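Local coordinates for protein elongin-C (Saccharomyces cerevisiae, PDB 5ZB2) that serves as the linker of a CRL3 ubiquitin ligase that polyubiquitylates a monoubiquitylated RNA polymerase II subunit, and takes part in global genomic repair, at residues Y30-I39 with E59-L69. Numbering follows the deposited sequence.
Sequences YEISRSAAMI and EKAVEYLNYNL
With its CG1 set anti to the carbonyl carbon (chi1 -56°) and the chain then extended, Ile39 sends CD1 into helix 59-69, 3.6 Å from Leu65 O and beside the CB of Leu69. Asn68, nearly one turn on from Leu65, meets it: CG lies anti to the backbone N (chi1 -174°), carrying the amide toward Ile39, and OD1 comes within 3.2 Å of Ile39 CD1. The same amide gives ND2 to Tyr64 OH, almost in its own plane, at 3.1 Å; that hydroxyl in turn bonds Ser6 O of the RAD7 chain. Were Asn68 an alanine, Tyr64 OH would probably lose this donor and the end of Ile39 would have less to pack on. In this BTB/POZ fold of the SKP1 family, strand 30-33 and the short helix 34-37 lie along one side of the long helix, the strand nearly parallel to it at 13°. Branched Ile32 and Val62 mesh, CG1 to CG1 at 3.6 Å, while small Ala36 lets the backbones approach, its CA 5.6 Å from the CA of Leu65. Near the start of the strand, Tyr30 offers a broad ring to Glu59, whose CB meets CE2 at 3.9 Å and whose backbone N lies above one face, offset toward the rim.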
ATOM      1  N   TYR B  30     -20.144 -32.475  31.410  1.00142.09           N
ATOM      2  CA  TYR B  30     -19.484 -31.552  32.323  1.00127.76           C
ATOM      3  C   TYR B  30     -20.538 -30.874  33.186  1.00124.32           C
ATOM      4  O   TYR B  30     -21.588 -30.463  32.683  1.00126.45           O
ATOM      5  CB  TYR B  30     -18.670 -30.496  31.566  1.00120.45           C
ATOM      6  CG  TYR B  30     -17.556 -31.066  30.718  1.00116.37           C
ATOM      7  CD1 TYR B  30     -17.781 -31.436  29.400  1.00118.91           C
ATOM      8  CD2 TYR B  30     -16.279 -31.230  31.236  1.00114.33           C
ATOM      9  CE1 TYR B  30     -16.765 -31.957  28.623  1.00119.84           C
ATOM     10  CE2 TYR B  30     -15.258 -31.751  30.465  1.00120.17           C
ATOM     11  CZ  TYR B  30     -15.507 -32.112  29.161  1.00121.91           C
ATOM     12  OH  TYR B  30     -14.496 -32.630  28.387  1.00111.09           O
ATOM     13  N   GLU B  31     -20.251 -30.759  34.479  1.00116.27           N
ATOM     14  CA  GLU B  31     -21.134 -30.090  35.423  1.00115.77           C
ATOM     15  C   GLU B  31     -20.556 -28.731  35.790  1.00108.89           C
ATOM     16  O   GLU B  31     -19.336 -28.570  35.895  1.00104.06           O
ATOM     17  CB  GLU B  31     -21.336 -30.926  36.689  1.00133.54           C
ATOM     18  CG  GLU B  31     -21.994 -32.275  36.444  1.00132.58           C
ATOM     19  CD  GLU B  31     -22.831 -32.740  37.621  1.00124.45           C
ATOM     20  OE1 GLU B  31     -23.591 -31.918  38.175  1.00121.84           O
ATOM     21  OE2 GLU B  31     -22.726 -33.926  37.996  1.00117.60           O
ATOM     22  N   ILE B  32     -21.439 -27.755  35.983  1.00108.14           N
ATOM     23  CA  ILE B  32     -21.041 -26.384  36.277  1.00105.50           C
ATOM     24  C   ILE B  32     -21.965 -25.832  37.352  1.00106.96           C
ATOM     25  O   ILE B  32     -23.177 -26.071  37.326  1.00108.74           O
ATOM     26  CB  ILE B  32     -21.083 -25.490  35.018  1.00103.05           C
ATOM     27  CG1 ILE B  32     -20.361 -26.161  33.849  1.00100.88           C
ATOM     28  CG2 ILE B  32     -20.458 -24.132  35.309  1.00 98.21           C
ATOM     29  CD1 ILE B  32     -21.253 -27.041  32.989  1.00106.64           C
ATOM     30  N   SER B  33     -21.389 -25.095  38.297  1.00105.70           N
ATOM     31  CA  SER B  33     -22.191 -24.410  39.300  1.00106.59           C
ATOM     32  C   SER B  33     -23.204 -23.501  38.620  1.00107.59           C
ATOM     33  O   SER B  33     -22.857 -22.731  37.720  1.00106.89           O
ATOM     34  CB  SER B  33     -21.292 -23.598  40.232  1.00104.54           C
ATOM     35  OG  SER B  33     -22.063 -22.804  41.117  1.00105.16           O
ATOM     36  N   ARG B  34     -24.465 -23.596  39.048  1.00111.09           N
ATOM     37  CA  ARG B  34     -25.506 -22.764  38.454  1.00114.94           C
ATOM     38  C   ARG B  34     -25.126 -21.291  38.512  1.00109.69           C
ATOM     39  O   ARG B  34     -25.432 -20.523  37.592  1.00111.79           O
ATOM     40  CB  ARG B  34     -26.839 -23.005  39.163  1.00124.07           C
ATOM     41  CG  ARG B  34     -28.023 -22.310  38.502  1.00124.88           C
ATOM     42  CD  ARG B  34     -29.328 -22.641  39.208  1.00138.78           C
ATOM     43  NE  ARG B  34     -29.343 -22.169  40.592  1.00157.42           N
ATOM     44  CZ  ARG B  34     -29.754 -20.964  40.977  1.00143.85           C
ATOM     45  NH1 ARG B  34     -30.195 -20.081  40.089  1.00140.80           N
ATOM     46  NH2 ARG B  34     -29.726 -20.638  42.262  1.00132.80           N
ATOM     47  N   SER B  35     -24.450 -20.878  39.586  1.00105.45           N
ATOM     48  CA  SER B  35     -23.996 -19.495  39.687  1.00102.81           C
ATOM     49  C   SER B  35     -22.877 -19.200  38.697  1.00101.35           C
ATOM     50  O   SER B  35     -22.719 -18.053  38.266  1.00 98.04           O
ATOM     51  CB  SER B  35     -23.534 -19.200  41.112  1.00101.02           C
ATOM     52  OG  SER B  35     -23.144 -17.845  41.248  1.00122.17           O
ATOM     53  N   ALA B  36     -22.093 -20.215  38.328  1.00102.24           N
ATOM     54  CA  ALA B  36     -21.035 -20.025  37.342  1.00 99.47           C
ATOM     55  C   ALA B  36     -21.601 -19.992  35.927  1.00 99.36           C
ATOM     56  O   ALA B  36     -21.228 -19.131  35.121  1.00 98.49           O
ATOM     57  CB  ALA B  36     -19.988 -21.133  37.476  1.00 94.65           C
ATOM     58  N   ALA B  37     -22.505 -20.921  35.608  1.00102.78           N
ATOM     59  CA  ALA B  37     -23.132 -20.936  34.292  1.00100.06           C
ATOM     60  C   ALA B  37     -24.023 -19.723  34.065  1.00 98.44           C
ATOM     61  O   ALA B  37     -24.306 -19.383  32.911  1.00 95.20           O
ATOM     62  CB  ALA B  37     -23.943 -22.220  34.112  1.00 99.94           C
ATOM     63  N   MET B  38     -24.473 -19.063  35.136  1.00100.39           N
ATOM     64  CA  MET B  38     -25.275 -17.853  34.990  1.00103.22           C
ATOM     65  C   MET B  38     -24.508 -16.742  34.288  1.00 98.64           C
ATOM     66  O   MET B  38     -25.129 -15.827  33.738  1.00 95.54           O
ATOM     67  CB  MET B  38     -25.750 -17.374  36.364  1.00108.62           C
ATOM     68  CG  MET B  38     -26.511 -16.053  36.346  1.00102.25           C
ATOM     69  SD  MET B  38     -27.150 -15.604  37.970  1.00105.83           S
ATOM     70  CE  MET B  38     -27.716 -13.930  37.666  1.00 93.03           C
ATOM     71  N   ILE B  39     -23.173 -16.799  34.299  1.00102.98           N
ATOM     72  CA  ILE B  39     -22.375 -15.783  33.618  1.00 95.55           C
ATOM     73  C   ILE B  39     -22.678 -15.783  32.128  1.00 89.70           C
ATOM     74  O   ILE B  39     -22.667 -14.729  31.482  1.00 83.82           O
ATOM     75  CB  ILE B  39     -20.874 -16.013  33.888  1.00 92.98           C
ATOM     76  CG1 ILE B  39     -20.599 -16.036  35.396  1.00 91.61           C
ATOM     77  CG2 ILE B  39     -20.041 -14.929  33.208  1.00 87.89           C
ATOM     78  CD1 ILE B  39     -19.184 -16.415  35.761  1.00 86.48           C
ATOM     79  N   GLU B  59     -14.151 -28.168  28.313  1.00 86.43           N
ATOM     80  CA  GLU B  59     -13.403 -28.224  29.563  1.00 86.47           C
ATOM     81  C   GLU B  59     -12.722 -26.895  29.862  1.00 79.15           C
ATOM     82  O   GLU B  59     -12.596 -26.511  31.030  1.00 75.44           O
ATOM     83  CB  GLU B  59     -12.372 -29.354  29.508  1.00 94.50           C
ATOM     84  CG  GLU B  59     -11.495 -29.454  30.749  1.00111.38           C
ATOM     85  CD  GLU B  59     -10.803 -30.799  30.871  1.00116.24           C
ATOM     86  OE1 GLU B  59     -11.310 -31.663  31.618  1.00116.84           O
ATOM     87  OE2 GLU B  59      -9.757 -30.996  30.217  1.00131.54           O
ATOM     88  N   LYS B  60     -12.295 -26.172  28.823  1.00 77.94           N
ATOM     89  CA  LYS B  60     -11.665 -24.875  29.039  1.00 75.59           C
ATOM     90  C   LYS B  60     -12.705 -23.784  29.262  1.00 69.47           C
ATOM     91  O   LYS B  60     -12.472 -22.854  30.043  1.00 67.83           O
ATOM     92  CB  LYS B  60     -10.765 -24.519  27.854  1.00 78.35           C
ATOM     93  CG  LYS B  60      -9.599 -23.605  28.210  1.00 77.79           C
ATOM     94  CD  LYS B  60      -8.599 -24.306  29.123  1.00 81.46           C
ATOM     95  CE  LYS B  60      -7.430 -23.409  29.480  1.00 80.38           C
ATOM     96  NZ  LYS B  60      -6.454 -24.111  30.360  1.00 81.65           N
ATOM     97  N   ALA B  61     -13.853 -23.881  28.589  1.00 69.11           N
ATOM     98  CA  ALA B  61     -14.933 -22.930  28.828  1.00 67.51           C
ATOM     99  C   ALA B  61     -15.395 -22.990  30.278  1.00 67.22           C
ATOM    100  O   ALA B  61     -15.506 -21.958  30.953  1.00 64.82           O
ATOM    101  CB  ALA B  61     -16.096 -23.211  27.878  1.00 69.45           C
ATOM    102  N   VAL B  62     -15.663 -24.198  30.779  1.00 68.92           N
ATOM    103  CA  VAL B  62     -16.031 -24.356  32.184  1.00 68.83           C
ATOM    104  C   VAL B  62     -14.921 -23.823  33.078  1.00 67.96           C
ATOM    105  O   VAL B  62     -15.182 -23.172  34.098  1.00 67.65           O
ATOM    106  CB  VAL B  62     -16.346 -25.832  32.493  1.00 72.47           C
ATOM    107  CG1 VAL B  62     -16.733 -26.004  33.958  1.00 81.85           C
ATOM    108  CG2 VAL B  62     -17.462 -26.344  31.591  1.00 75.85           C
ATOM    109  N   GLU B  63     -13.666 -24.087  32.710  1.00 68.26           N
ATOM    110  CA  GLU B  63     -12.546 -23.579  33.494  1.00 69.49           C
ATOM    111  C   GLU B  63     -12.580 -22.057  33.576  1.00 67.09           C
ATOM    112  O   GLU B  63     -12.249 -21.478  34.618  1.00 67.14           O
ATOM    113  CB  GLU B  63     -11.224 -24.062  32.893  1.00 70.56           C
ATOM    114  CG  GLU B  63      -9.989 -23.653  33.692  1.00 77.36           C
ATOM    115  CD  GLU B  63      -8.700 -24.213  33.112  1.00 78.23           C
ATOM    116  OE1 GLU B  63      -8.765 -25.214  32.366  1.00 77.70           O
ATOM    117  OE2 GLU B  63      -7.623 -23.648  33.401  1.00 71.05           O
ATOM    118  N   TYR B  64     -12.987 -21.389  32.493  1.00 66.26           N
ATOM    119  CA  TYR B  64     -13.090 -19.934  32.528  1.00 65.87           C
ATOM    120  C   TYR B  64     -14.272 -19.482  33.377  1.00 66.00           C
ATOM    121  O   TYR B  64     -14.157 -18.521  34.148  1.00 67.59           O
ATOM    122  CB  TYR B  64     -13.210 -19.362  31.115  1.00 63.20           C
ATOM    123  CG  TYR B  64     -13.514 -17.880  31.126  1.00 60.58           C
ATOM    124  CD1 TYR B  64     -12.497 -16.946  31.267  1.00 61.56           C
ATOM    125  CD2 TYR B  64     -14.819 -17.417  31.027  1.00 59.03           C
ATOM    126  CE1 TYR B  64     -12.770 -15.590  31.298  1.00 59.83           C
ATOM    127  CE2 TYR B  64     -15.101 -16.064  31.057  1.00 58.69           C
ATOM    128  CZ  TYR B  64     -14.073 -15.155  31.192  1.00 58.69           C
ATOM    129  OH  TYR B  64     -14.347 -13.806  31.223  1.00 57.17           O
ATOM    130  N   LEU B  65     -15.421 -20.150  33.241  1.00 66.46           N
ATOM    131  CA  LEU B  65     -16.601 -19.756  34.006  1.00 68.90           C
ATOM    132  C   LEU B  65     -16.307 -19.765  35.499  1.00 71.81           C
ATOM    133  O   LEU B  65     -16.544 -18.773  36.199  1.00 74.57           O
ATOM    134  CB  LEU B  65     -17.772 -20.683  33.680  1.00 71.76           C
ATOM    135  CG  LEU B  65     -18.336 -20.587  32.262  1.00 69.67           C
ATOM    136  CD1 LEU B  65     -19.392 -21.656  32.041  1.00 73.45           C
ATOM    137  CD2 LEU B  65     -18.919 -19.206  31.994  1.00 70.39           C
ATOM    138  N   ASN B  66     -15.788 -20.884  36.009  1.00 70.89           N
ATOM    139  CA  ASN B  66     -15.373 -20.930  37.407  1.00 73.49           C
ATOM    140  C   ASN B  66     -14.342 -19.847  37.693  1.00 74.91           C
ATOM    141  O   ASN B  66     -14.449 -19.114  38.683  1.00 77.35           O
ATOM    142  CB  ASN B  66     -14.813 -22.312  37.739  1.00 72.41           C
ATOM    143  CG  ASN B  66     -15.804 -23.422  37.454  1.00 75.04           C
ATOM    144  OD1 ASN B  66     -17.002 -23.277  37.698  1.00 80.26           O
ATOM    145  ND2 ASN B  66     -15.311 -24.535  36.923  1.00 77.37           N
ATOM    146  N   TYR B  67     -13.341 -19.725  36.820  1.00 73.56           N
ATOM    147  CA  TYR B  67     -12.344 -18.671  36.970  1.00 76.03           C
ATOM    148  C   TYR B  67     -13.000 -17.298  37.037  1.00 76.90           C
ATOM    149  O   TYR B  67     -12.537 -16.415  37.769  1.00 77.08           O
ATOM    150  CB  TYR B  67     -11.348 -18.737  35.811  1.00 76.88           C
ATOM    151  CG  TYR B  67     -10.488 -17.504  35.656  1.00 79.18           C
ATOM    152  CD1 TYR B  67      -9.315 -17.357  36.384  1.00 97.14           C
ATOM    153  CD2 TYR B  67     -10.842 -16.493  34.772  1.00 75.49           C
ATOM    154  CE1 TYR B  67      -8.523 -16.233  36.241  1.00 81.38           C
ATOM    155  CE2 TYR B  67     -10.058 -15.366  34.623  1.00 75.90           C
ATOM    156  CZ  TYR B  67      -8.900 -15.241  35.359  1.00 81.48           C
ATOM    157  OH  TYR B  67      -8.114 -14.121  35.215  1.00 80.06           O
ATOM    158  N   ASN B  68     -14.085 -17.101  36.287  1.00 76.76           N
ATOM    159  CA  ASN B  68     -14.735 -15.796  36.255  1.00 79.60           C
ATOM    160  C   ASN B  68     -15.456 -15.511  37.566  1.00 80.49           C
ATOM    161  O   ASN B  68     -15.246 -14.462  38.186  1.00 83.24           O
ATOM    162  CB  ASN B  68     -15.710 -15.721  35.079  1.00 75.24           C
ATOM    163  CG  ASN B  68     -16.304 -14.337  34.901  1.00 77.19           C
ATOM    164  OD1 ASN B  68     -17.151 -13.906  35.682  1.00 83.45           O
ATOM    165  ND2 ASN B  68     -15.860 -13.633  33.867  1.00 72.37           N
ATOM    166  N   LEU B  69     -16.312 -16.436  38.008  1.00 82.62           N
ATOM    167  CA  LEU B  69     -17.067 -16.214  39.238  1.00 87.53           C
ATOM    168  C   LEU B  69     -16.144 -16.010  40.431  1.00 85.78           C
ATOM    169  O   LEU B  69     -16.472 -15.241  41.341  1.00 89.25           O
ATOM    170  CB  LEU B  69     -18.013 -17.389  39.495  1.00 86.49           C
ATOM    171  CG  LEU B  69     -18.853 -17.305  40.774  1.00 89.02           C
ATOM    172  CD1 LEU B  69     -19.757 -16.078  40.757  1.00 89.61           C
ATOM    173  CD2 LEU B  69     -19.671 -18.572  40.960  1.00 91.94           C
TER